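Local coordinates for beta-L-arabinobiosidase (Bacteroides thetaiotaomicron, PDB 5MQR), which is a beta-L-arabinobiosidase linked to the breakdown of plant pectin, to which exo-alpha-sialidase activity is also tentatively assigned, at residues A[613-618]-A[653-658]; A[624-629]-A[671-676]; A[637-642]-A[678-683]. All coordinates share one frame; numbering follows the deposited sequence.

Contact 1: A[613-618]-A[653-658]; sequences DKDASS and WMEENI
The side chain of K614 meets two glutamates of helix 647-657, E655 and E656. It buries more surface here than any other residue. Its CB rests against the aliphatic part of E655, 4.0 Å from CG of E655. Further out, its chain runs beside E656, and the two side chains point the same way. CG of K614 stands anti to its own carbonyl carbon (chi1 -74°) and the chain is extended from there. This carries the ammonium group along E656 to the carboxylate. NZ of K614 donates to OE2 of E656 at 3.2 Å, in a bond that is part of a salt bridge. The oxygen uses its anti lone pair, the one turned away from OE1. The same NZ also forms a salt bridge with E652, one turn earlier on the helix.

E655 reaches the loop with its end. CG of E655 stands anti to the backbone N (chi1 -173°), and the extended chain brings the carboxylate near that of D615. OE2 of E655 and OD1 of D615 are 4.2 Å apart, and the two carboxylate planes are perpendicular. Water 2 lies between them and donates to both, at 2.6 Å from OE2 of E655 and 2.8 Å from OD1 of D615. The other oxygen of D615, OD2, accepts from the backbone N of Y623. Water 1 makes a second bridge, donating to the carbonyl oxygens of K614 and E655.

The contact joins the loop after strand 600-610 to the helix through K614, its packing on E655, and two waters. The shared lysine probably offsets part of the negative charge of E652 and E656. The water between D615 and E655 probably eases the repulsion of their carboxylates, which might otherwise raise the proton affinity of one of them.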
loop_
_atom_site.group_PDB
_atom_site.type_symbol
_atom_site.label_atom_id
_atom_site.label_comp_id
_atom_site.label_asym_id
_atom_site.label_seq_id
_atom_site.Cartn_x
_atom_site.Cartn_y
_atom_site.Cartn_z
ATOM N N ASP A 613 16.887 -9.236 -5.428
ATOM C CA ASP A 613 16.151 -8.965 -6.647
ATOM C C ASP A 613 16.473 -7.524 -7.053
ATOM O O ASP A 613 16.564 -6.627 -6.195
ATOM C CB ASP A 613 14.621 -9.096 -6.477
ATOM C CG ASP A 613 14.137 -10.545 -6.267
ATOM O OD1 ASP A 613 14.935 -11.494 -6.344
ATOM O OD2 ASP A 613 12.926 -10.734 -5.996
ATOM N N LYS A 614 16.621 -7.303 -8.350
ATOM C CA LYS A 614 16.976 -5.988 -8.870
ATOM C C LYS A 614 16.023 -4.869 -8.439
ATOM O O LYS A 614 16.465 -3.771 -8.151
ATOM C CB LYS A 614 17.159 -6.064 -10.386
ATOM C CG LYS A 614 18.467 -6.756 -10.713
ATOM C CD LYS A 614 18.572 -7.259 -12.141
ATOM C CE LYS A 614 19.909 -8.002 -12.313
ATOM N NZ LYS A 614 20.214 -8.235 -13.756
ATOM N N ASP A 615 14.739 -5.175 -8.322
ATOM C CA ASP A 615 13.755 -4.214 -7.848
ATOM C C ASP A 615 13.273 -4.449 -6.419
ATOM O O ASP A 615 12.206 -3.943 -6.029
ATOM C CB ASP A 615 12.571 -4.121 -8.831
ATOM C CG ASP A 615 11.726 -5.373 -8.896
ATOM O OD1 ASP A 615 12.105 -6.426 -8.354
ATOM O OD2 ASP A 615 10.658 -5.288 -9.558
ATOM N N ALA A 616 14.064 -5.173 -5.619
ATOM C CA ALA A 616 13.750 -5.364 -4.171
ATOM C C ALA A 616 13.714 -4.057 -3.359
ATOM O O ALA A 616 13.189 -4.009 -2.255
ATOM C CB ALA A 616 14.784 -6.292 -3.533
ATOM N N SER A 617 14.361 -3.024 -3.878
ATOM C CA SER A 617 14.379 -1.709 -3.255
ATOM C C SER A 617 13.038 -0.929 -3.460
ATOM O O SER A 617 12.803 0.102 -2.791
ATOM C CB SER A 617 15.587 -0.936 -3.825
ATOM O OG SER A 617 15.724 -1.173 -5.252
ATOM N N SER A 618 12.188 -1.409 -4.378
ATOM C CA SER A 618 10.866 -0.848 -4.649
ATOM C C SER A 618 9.830 -1.451 -3.708
ATOM O O SER A 618 9.681 -2.639 -3.654
ATOM C CB SER A 618 10.456 -1.134 -6.091
ATOM O OG SER A 618 9.355 -0.320 -6.497
ATOM N N TRP A 653 18.800 -3.048 -17.953
ATOM C CA TRP A 653 19.394 -1.811 -17.478
ATOM C C TRP A 653 18.356 -0.940 -16.755
ATOM O O TRP A 653 18.657 -0.401 -15.694
ATOM C CB TRP A 653 20.059 -1.051 -18.627
ATOM C CG TRP A 653 20.693 0.263 -18.216
ATOM C CD1 TRP A 653 21.996 0.478 -17.843
ATOM C CD2 TRP A 653 20.041 1.528 -18.129
ATOM N NE1 TRP A 653 22.188 1.810 -17.549
ATOM C CE2 TRP A 653 21.000 2.470 -17.705
ATOM C CE3 TRP A 653 18.738 1.955 -18.365
ATOM C CZ2 TRP A 653 20.698 3.802 -17.522
ATOM C CZ3 TRP A 653 18.439 3.289 -18.189
ATOM C CH2 TRP A 653 19.416 4.197 -17.770
HETATM N N MSE A 654 17.155 -0.809 -17.311
HETATM C CA MSE A 654 16.107 0.015 -16.671
HETATM C C MSE A 654 15.750 -0.551 -15.318
HETATM O O MSE A 654 15.680 0.181 -14.331
HETATM C CB MSE A 654 14.853 0.144 -17.555
HETATM C CG MSE A 654 15.087 1.134 -18.694
HETATM SE SE MSE A 654 13.818 0.856 -20.172
HETATM C CE MSE A 654 12.280 1.701 -19.293
ATOM N N GLU A 655 15.539 -1.862 -15.255
ATOM C CA GLU A 655 15.196 -2.519 -14.005
ATOM C C GLU A 655 16.233 -2.245 -12.889
ATOM O O GLU A 655 15.859 -2.041 -11.745
ATOM C CB GLU A 655 15.011 -4.026 -14.224
ATOM C CG GLU A 655 14.484 -4.738 -12.993
ATOM C CD GLU A 655 14.281 -6.251 -13.152
ATOM O OE1 GLU A 655 14.779 -6.897 -14.106
ATOM O OE2 GLU A 655 13.624 -6.797 -12.258
ATOM N N GLU A 656 17.515 -2.216 -13.239
ATOM C CA GLU A 656 18.614 -1.883 -12.298
ATOM C C GLU A 656 18.667 -0.411 -11.908
ATOM O O GLU A 656 19.094 -0.103 -10.814
ATOM C CB GLU A 656 19.999 -2.225 -12.901
ATOM C CG GLU A 656 20.397 -3.682 -12.805
ATOM C CD GLU A 656 21.492 -4.127 -13.797
ATOM O OE1 GLU A 656 22.255 -3.272 -14.328
ATOM O OE2 GLU A 656 21.580 -5.362 -14.060
ATOM N N ASN A 657 18.274 0.489 -12.807
ATOM C CA ASN A 657 18.566 1.908 -12.647
ATOM C C ASN A 657 17.421 2.852 -12.422
ATOM O O ASN A 657 17.638 3.877 -11.809
ATOM C CB ASN A 657 19.390 2.375 -13.828
ATOM C CG ASN A 657 20.798 1.888 -13.733
ATOM O OD1 ASN A 657 21.588 2.449 -12.976
ATOM N ND2 ASN A 657 21.107 0.792 -14.430
ATOM N N ILE A 658 16.215 2.551 -12.894
ATOM C CA ILE A 658 15.192 3.581 -12.861
ATOM C C ILE A 658 14.274 3.560 -11.652
ATOM O O ILE A 658 13.845 2.490 -11.217
ATOM C CB ILE A 658 14.403 3.680 -14.172
ATOM C CG1 ILE A 658 13.536 2.467 -14.474
ATOM C CG2 ILE A 658 15.357 3.944 -15.328
ATOM C CD1 ILE A 658 12.414 2.817 -15.429
HETATM O O HOH W 1 16.238 -1.206 -9.090
HETATM O O HOH W 2 13.441 -8.155 -10.064
#

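Contact 2: A[624-629]-A[671-676]; sequences ADFSHY and MYYYRW
The Y673 ring has CB of F626 over one face, 4.1 Å from the ring centroid and 28° off the normal, a CH-pi contact. On the opposite face, CD2 of Y672 lies over the ring centre. The F626 ring takes the hydroxyl of Y673 over one face, near the rim, with OH 3.3 Å from CG of F626. The F626 and Y673 planes are nearly parallel, at 14°, but slid apart, with centroids at 5.2 Å. Y629 meets Y673 in a similar way. Its plane is within 8° of parallel and the rings barely overlap. CD2 of Y629 comes 3.4 Å from CD2 of Y673. Over the centre of one Y629 face sits CE1 of H628. At the Y672 ring, CE1 of Y673 lies at the edge, in plane.

The polar ends are held by other residues. OH of Y673 bonds to the carbonyl oxygen of F661, and OH of Y629 to E669. Thus Y673 is fixed to strand 660-662 while its ring packs against F626 and Y629.

F626, Y629 and Y673 form a buried aromatic cluster of near-parallel rings that barely overlap. It packs the chain around the start of helix 627-636 against helix 666-680.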
loop_
_atom_site.group_PDB
_atom_site.type_symbol
_atom_site.label_atom_id
_atom_site.label_comp_id
_atom_site.label_asym_id
_atom_site.label_seq_id
_atom_site.Cartn_x
_atom_site.Cartn_y
_atom_site.Cartn_z
ATOM N N ALA A 624 8.474 -5.822 -13.290
ATOM C CA ALA A 624 7.683 -6.740 -14.169
ATOM C C ALA A 624 6.361 -6.160 -14.665
ATOM O O ALA A 624 5.929 -6.478 -15.774
ATOM C CB ALA A 624 7.427 -8.106 -13.501
ATOM N N ASP A 625 5.732 -5.285 -13.890
ATOM C CA ASP A 625 4.514 -4.634 -14.391
ATOM C C ASP A 625 4.732 -3.494 -15.396
ATOM O O ASP A 625 3.759 -3.014 -15.972
ATOM C CB ASP A 625 3.649 -4.168 -13.243
ATOM C CG ASP A 625 3.274 -5.295 -12.333
ATOM O OD1 ASP A 625 2.910 -6.375 -12.837
ATOM O OD2 ASP A 625 3.351 -5.115 -11.122
ATOM N N PHE A 626 5.986 -3.079 -15.591
ATOM C CA PHE A 626 6.329 -1.995 -16.521
ATOM C C PHE A 626 7.274 -2.386 -17.666
ATOM O O PHE A 626 7.517 -1.565 -18.579
ATOM C CB PHE A 626 6.858 -0.799 -15.737
ATOM C CG PHE A 626 5.924 -0.364 -14.661
ATOM C CD1 PHE A 626 4.835 0.450 -14.960
ATOM C CD2 PHE A 626 6.067 -0.843 -13.365
ATOM C CE1 PHE A 626 3.922 0.786 -13.984
ATOM C CE2 PHE A 626 5.157 -0.501 -12.388
ATOM C CZ PHE A 626 4.090 0.317 -12.700
ATOM N N SER A 627 7.733 -3.636 -17.669
ATOM C CA SER A 627 8.688 -4.086 -18.650
ATOM C C SER A 627 8.105 -4.128 -20.046
ATOM O O SER A 627 8.876 -4.064 -20.998
ATOM C CB SER A 627 9.236 -5.468 -18.309
ATOM O OG SER A 627 8.171 -6.379 -18.210
ATOM N N HIS A 628 6.777 -4.214 -20.174
ATOM C CA HIS A 628 6.115 -4.068 -21.471
ATOM C C HIS A 628 6.475 -2.766 -22.230
ATOM O O HIS A 628 6.468 -2.759 -23.454
ATOM C CB HIS A 628 4.592 -4.205 -21.347
ATOM C CG HIS A 628 3.927 -3.062 -20.631
ATOM N ND1 HIS A 628 3.478 -1.935 -21.283
ATOM C CD2 HIS A 628 3.632 -2.880 -19.320
ATOM C CE1 HIS A 628 2.935 -1.109 -20.410
ATOM N NE2 HIS A 628 3.020 -1.657 -19.210
ATOM N N TYR A 629 6.800 -1.683 -21.531
ATOM C CA TYR A 629 7.185 -0.427 -22.208
ATOM C C TYR A 629 8.443 -0.611 -23.025
ATOM O O TYR A 629 8.401 -0.409 -24.238
ATOM C CB TYR A 629 7.298 0.762 -21.221
ATOM C CG TYR A 629 5.956 1.298 -20.755
ATOM C CD1 TYR A 629 5.044 1.871 -21.660
ATOM C CD2 TYR A 629 5.584 1.246 -19.419
ATOM C CE1 TYR A 629 3.804 2.383 -21.241
ATOM C CE2 TYR A 629 4.353 1.745 -18.986
ATOM C CZ TYR A 629 3.471 2.323 -19.893
ATOM O OH TYR A 629 2.279 2.825 -19.441
HETATM N N MSE A 671 5.420 8.072 -21.226
HETATM C CA MSE A 671 6.512 9.038 -21.480
HETATM C C MSE A 671 7.577 8.917 -20.435
HETATM O O MSE A 671 8.744 9.102 -20.727
HETATM C CB MSE A 671 6.003 10.477 -21.536
HETATM C CG MSE A 671 6.984 11.458 -22.166
HETATM SE SE MSE A 671 7.479 10.911 -24.018
HETATM C CE MSE A 671 5.659 10.712 -24.747
ATOM N N TYR A 672 7.176 8.611 -19.199
ATOM C CA TYR A 672 8.103 8.347 -18.132
ATOM C C TYR A 672 9.079 7.268 -18.556
ATOM O O TYR A 672 10.288 7.448 -18.515
ATOM C CB TYR A 672 7.361 7.926 -16.852
ATOM C CG TYR A 672 8.304 7.715 -15.717
ATOM C CD1 TYR A 672 8.711 8.771 -14.922
ATOM C CD2 TYR A 672 8.837 6.453 -15.460
ATOM C CE1 TYR A 672 9.610 8.572 -13.890
ATOM C CE2 TYR A 672 9.737 6.250 -14.426
ATOM C CZ TYR A 672 10.118 7.314 -13.646
ATOM O OH TYR A 672 11.051 7.116 -12.649
ATOM N N TYR A 673 8.539 6.142 -18.986
ATOM C CA TYR A 673 9.381 5.016 -19.360
ATOM C C TYR A 673 10.122 5.287 -20.656
ATOM O O TYR A 673 11.312 4.959 -20.748
ATOM C CB TYR A 673 8.580 3.688 -19.368
ATOM C CG TYR A 673 8.208 3.326 -17.957
ATOM C CD1 TYR A 673 9.149 2.772 -17.088
ATOM C CD2 TYR A 673 6.947 3.650 -17.443
ATOM C CE1 TYR A 673 8.814 2.498 -15.758
ATOM C CE2 TYR A 673 6.608 3.391 -16.128
ATOM C CZ TYR A 673 7.537 2.821 -15.291
ATOM O OH TYR A 673 7.185 2.583 -13.995
ATOM N N TYR A 674 9.465 5.930 -21.626
ATOM C CA TYR A 674 10.130 6.213 -22.883
ATOM C C TYR A 674 11.403 7.066 -22.708
ATOM O O TYR A 674 12.419 6.791 -23.316
ATOM C CB TYR A 674 9.186 6.899 -23.879
ATOM C CG TYR A 674 9.891 7.360 -25.148
ATOM C CD1 TYR A 674 10.258 6.451 -26.124
ATOM C CD2 TYR A 674 10.234 8.685 -25.329
ATOM C CE1 TYR A 674 10.925 6.848 -27.266
ATOM C CE2 TYR A 674 10.906 9.109 -26.483
ATOM C CZ TYR A 674 11.249 8.184 -27.440
ATOM O OH TYR A 674 11.892 8.587 -28.580
ATOM N N ARG A 675 11.330 8.092 -21.885
ATOM C CA ARG A 675 12.442 9.039 -21.774
ATOM C C ARG A 675 13.620 8.398 -21.060
ATOM O O ARG A 675 14.763 8.728 -21.372
ATOM C CB ARG A 675 12.010 10.331 -21.091
ATOM C CG ARG A 675 11.156 11.229 -22.004
ATOM C CD ARG A 675 11.930 11.767 -23.207
ATOM N NE ARG A 675 13.060 12.556 -22.774
ATOM C CZ ARG A 675 13.122 13.890 -22.745
ATOM N NH1 ARG A 675 12.120 14.666 -23.185
ATOM N NH2 ARG A 675 14.226 14.458 -22.270
ATOM N N TRP A 676 13.350 7.459 -20.144
ATOM C CA TRP A 676 14.459 6.687 -19.587
ATOM C C TRP A 676 15.099 5.778 -20.653
ATOM O O TRP A 676 16.311 5.701 -20.729
ATOM C CB TRP A 676 14.051 5.853 -18.384
ATOM C CG TRP A 676 13.855 6.603 -17.136
ATOM C CD1 TRP A 676 12.752 6.553 -16.335
ATOM C CD2 TRP A 676 14.777 7.484 -16.492
ATOM N NE1 TRP A 676 12.924 7.356 -15.238
ATOM C CE2 TRP A 676 14.150 7.950 -15.308
ATOM C CE3 TRP A 676 16.047 7.958 -16.812
ATOM C CZ2 TRP A 676 14.750 8.855 -14.437
ATOM C CZ3 TRP A 676 16.658 8.849 -15.943
ATOM C CH2 TRP A 676 16.008 9.291 -14.766
#

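Contact 3: A[637-642]-A[678-683]; sequences EDENIV and SLRKHI
E639 meets R680 and K681 directly, and waters fill in the rest. Along the loop, D638 comes first. Its carbonyl oxygen accepts from water 3 at 3.2 Å, and that water accepts from NZ of K681 at 3.0 Å. Next comes E639. CG stands anti to the backbone N (chi1 -173°), and the extended chain brings the carboxylate to R680. OE2 of E639 lies at the edge of the guanidinium, near its plane, 3.9 Å from NH2 of R680. This is a long salt bridge. The carboxylate and guanidinium planes are 64° apart. CG of E639 also comes 4.2 Å from NZ of K681. The main polar partner of both E639 and R680 is N647: its backbone N donates to OE2 of E639, and its OD1 accepts from NH2 of R680.

N640 adds its OD1, which accepts from water 5 at 2.6 Å. I641 follows with its carbonyl oxygen, which takes a bond from the same water at 2.9 Å. Water 5 in turn accepts from NZ of K681 at 2.8 Å. Water 4 also accepts from NZ; OE2 of E639 and O of I641 compete for its protons. CG of K681 covers the guanidinium of R680, above its centre.

The ammonium of K681 is thus bound to three waters that link it to loop oxygens. This hydration probably stabilises its positive form, and the nearby carboxylate of E639 may partly balance R680 and K681.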
loop_
_atom_site.group_PDB
_atom_site.type_symbol
_atom_site.label_atom_id
_atom_site.label_comp_id
_atom_site.label_asym_id
_atom_site.label_seq_id
_atom_site.Cartn_x
_atom_site.Cartn_y
_atom_site.Cartn_z
ATOM N N GLU A 637 9.978 0.353 -33.840
ATOM C CA GLU A 637 10.805 1.005 -34.859
ATOM C C GLU A 637 12.221 0.411 -34.820
ATOM O O GLU A 637 12.605 -0.235 -33.836
ATOM C CB GLU A 637 10.828 2.561 -34.665
ATOM C CG GLU A 637 11.341 3.032 -33.289
ATOM C CD GLU A 637 10.880 4.441 -32.853
ATOM O OE1 GLU A 637 11.619 5.088 -32.055
ATOM O OE2 GLU A 637 9.781 4.901 -33.278
ATOM N N ASP A 638 12.978 0.617 -35.890
ATOM C CA ASP A 638 14.358 0.132 -35.956
ATOM C C ASP A 638 15.256 0.821 -34.919
ATOM O O ASP A 638 15.015 1.971 -34.514
ATOM C CB ASP A 638 14.960 0.302 -37.379
ATOM C CG ASP A 638 15.208 1.778 -37.757
ATOM O OD1 ASP A 638 14.224 2.549 -37.776
ATOM O OD2 ASP A 638 16.370 2.169 -38.044
ATOM N N GLU A 639 16.280 0.091 -34.502
ATOM C CA GLU A 639 17.363 0.613 -33.688
ATOM C C GLU A 639 18.432 1.170 -34.646
ATOM O O GLU A 639 19.212 0.420 -35.214
ATOM C CB GLU A 639 17.906 -0.512 -32.813
ATOM C CG GLU A 639 18.941 -0.080 -31.786
ATOM C CD GLU A 639 19.336 -1.193 -30.821
ATOM O OE1 GLU A 639 19.159 -2.380 -31.149
ATOM O OE2 GLU A 639 19.843 -0.869 -29.715
ATOM N N ASN A 640 18.453 2.489 -34.831
ATOM C CA ASN A 640 19.319 3.096 -35.844
ATOM C C ASN A 640 20.792 3.108 -35.459
ATOM O O ASN A 640 21.672 2.897 -36.333
ATOM C CB ASN A 640 18.862 4.512 -36.228
ATOM C CG ASN A 640 18.902 5.497 -35.065
ATOM O OD1 ASN A 640 18.528 5.153 -33.947
ATOM N ND2 ASN A 640 19.358 6.727 -35.328
ATOM N N ILE A 641 21.067 3.362 -34.179
ATOM C CA ILE A 641 22.434 3.489 -33.678
ATOM C C ILE A 641 22.519 2.845 -32.312
ATOM O O ILE A 641 21.691 3.129 -31.436
ATOM C CB ILE A 641 22.852 4.969 -33.569
ATOM C CG1 ILE A 641 23.063 5.582 -34.953
ATOM C CG2 ILE A 641 24.145 5.107 -32.776
ATOM C CD1 ILE A 641 23.208 7.098 -34.952
ATOM N N VAL A 642 23.518 1.982 -32.133
ATOM C CA VAL A 642 23.738 1.260 -30.881
ATOM C C VAL A 642 24.971 1.798 -30.175
ATOM O O VAL A 642 26.038 1.828 -30.759
ATOM C CB VAL A 642 23.947 -0.243 -31.147
ATOM C CG1 VAL A 642 24.222 -1.002 -29.842
ATOM C CG2 VAL A 642 22.730 -0.825 -31.880
ATOM N N SER A 678 15.077 6.168 -23.826
ATOM C CA SER A 678 15.745 7.025 -24.756
ATOM C C SER A 678 17.090 7.505 -24.218
ATOM O O SER A 678 18.103 7.340 -24.877
ATOM C CB SER A 678 14.879 8.239 -25.044
ATOM O OG SER A 678 15.420 8.822 -26.195
ATOM N N LEU A 679 17.077 8.099 -23.025
ATOM C CA LEU A 679 18.303 8.590 -22.379
ATOM C C LEU A 679 19.384 7.519 -22.350
ATOM O O LEU A 679 20.540 7.793 -22.616
ATOM C CB LEU A 679 18.026 9.049 -20.948
ATOM C CG LEU A 679 19.239 9.551 -20.175
ATOM C CD1 LEU A 679 19.651 10.923 -20.678
ATOM C CD2 LEU A 679 18.962 9.591 -18.694
ATOM N N ARG A 680 18.986 6.284 -22.055
ATOM C CA ARG A 680 19.930 5.188 -21.945
ATOM C C ARG A 680 20.766 4.957 -23.222
ATOM O O ARG A 680 21.934 4.541 -23.131
ATOM C CB ARG A 680 19.239 3.915 -21.401
ATOM C CG ARG A 680 19.545 2.603 -22.108
ATOM C CD ARG A 680 18.586 2.567 -23.275
ATOM N NE ARG A 680 19.069 1.831 -24.363
ATOM C CZ ARG A 680 18.349 1.547 -25.436
ATOM N NH1 ARG A 680 17.079 1.941 -25.596
ATOM N NH2 ARG A 680 18.953 0.844 -26.374
ATOM N N LYS A 681 20.198 5.272 -24.388
ATOM C CA LYS A 681 20.911 5.145 -25.661
ATOM C C LYS A 681 22.158 5.995 -25.709
ATOM O O LYS A 681 23.079 5.704 -26.485
ATOM C CB LYS A 681 20.025 5.542 -26.842
ATOM C CG LYS A 681 18.863 4.593 -27.126
ATOM C CD LYS A 681 17.928 5.194 -28.178
ATOM C CE LYS A 681 16.871 4.198 -28.650
ATOM N NZ LYS A 681 17.449 3.125 -29.509
ATOM N N HIS A 682 22.188 7.053 -24.886
ATOM C CA HIS A 682 23.259 8.039 -24.917
ATOM C C HIS A 682 24.439 7.725 -24.016
ATOM O O HIS A 682 25.442 8.435 -24.050
ATOM C CB HIS A 682 22.705 9.439 -24.658
ATOM C CG HIS A 682 21.795 9.904 -25.738
ATOM N ND1 HIS A 682 22.254 10.582 -26.846
ATOM C CD2 HIS A 682 20.468 9.727 -25.921
ATOM C CE1 HIS A 682 21.237 10.833 -27.650
ATOM N NE2 HIS A 682 20.145 10.309 -27.119
ATOM N N ILE A 683 24.357 6.645 -23.260
ATOM C CA ILE A 683 25.519 6.175 -22.542
ATOM C C ILE A 683 26.457 5.539 -23.568
ATOM O O ILE A 683 26.072 4.577 -24.255
ATOM C CB ILE A 683 25.110 5.185 -21.454
ATOM C CG1 ILE A 683 24.207 5.914 -20.448
ATOM C CG2 ILE A 683 26.350 4.598 -20.783
ATOM C CD1 ILE A 683 23.430 4.998 -19.532
HETATM O O HOH W 3 15.321 2.173 -31.327
HETATM O O HOH W 4 19.950 1.734 -29.046
HETATM O O HOH W 5 19.016 4.133 -31.561
#

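In the fold
From the N terminus, the chain leaves strand 600-610 and enters the loop 613-618. It then runs through helix 627-636, the loop 637-642 and helix 647-657. Contact 1 closes the first loop, from 613-618 to 653-658. Contact 2 opens at 624-629 inside that span and closes beyond it at 671-676. Contact 3 opens at 637-642 and closes last, at 678-683. All three pairs cross, and none is nested. Contact 1 touches both others: I658 packs on W676 and Y673, and W653 packs on R680 and I683. Contact 1 ties the loop after strand 600-610 to helix 647-657, contact 2 the start of helix 627-636 to helix 666-680, and contact 3 loop 637-642 to the C-terminal part of that helix.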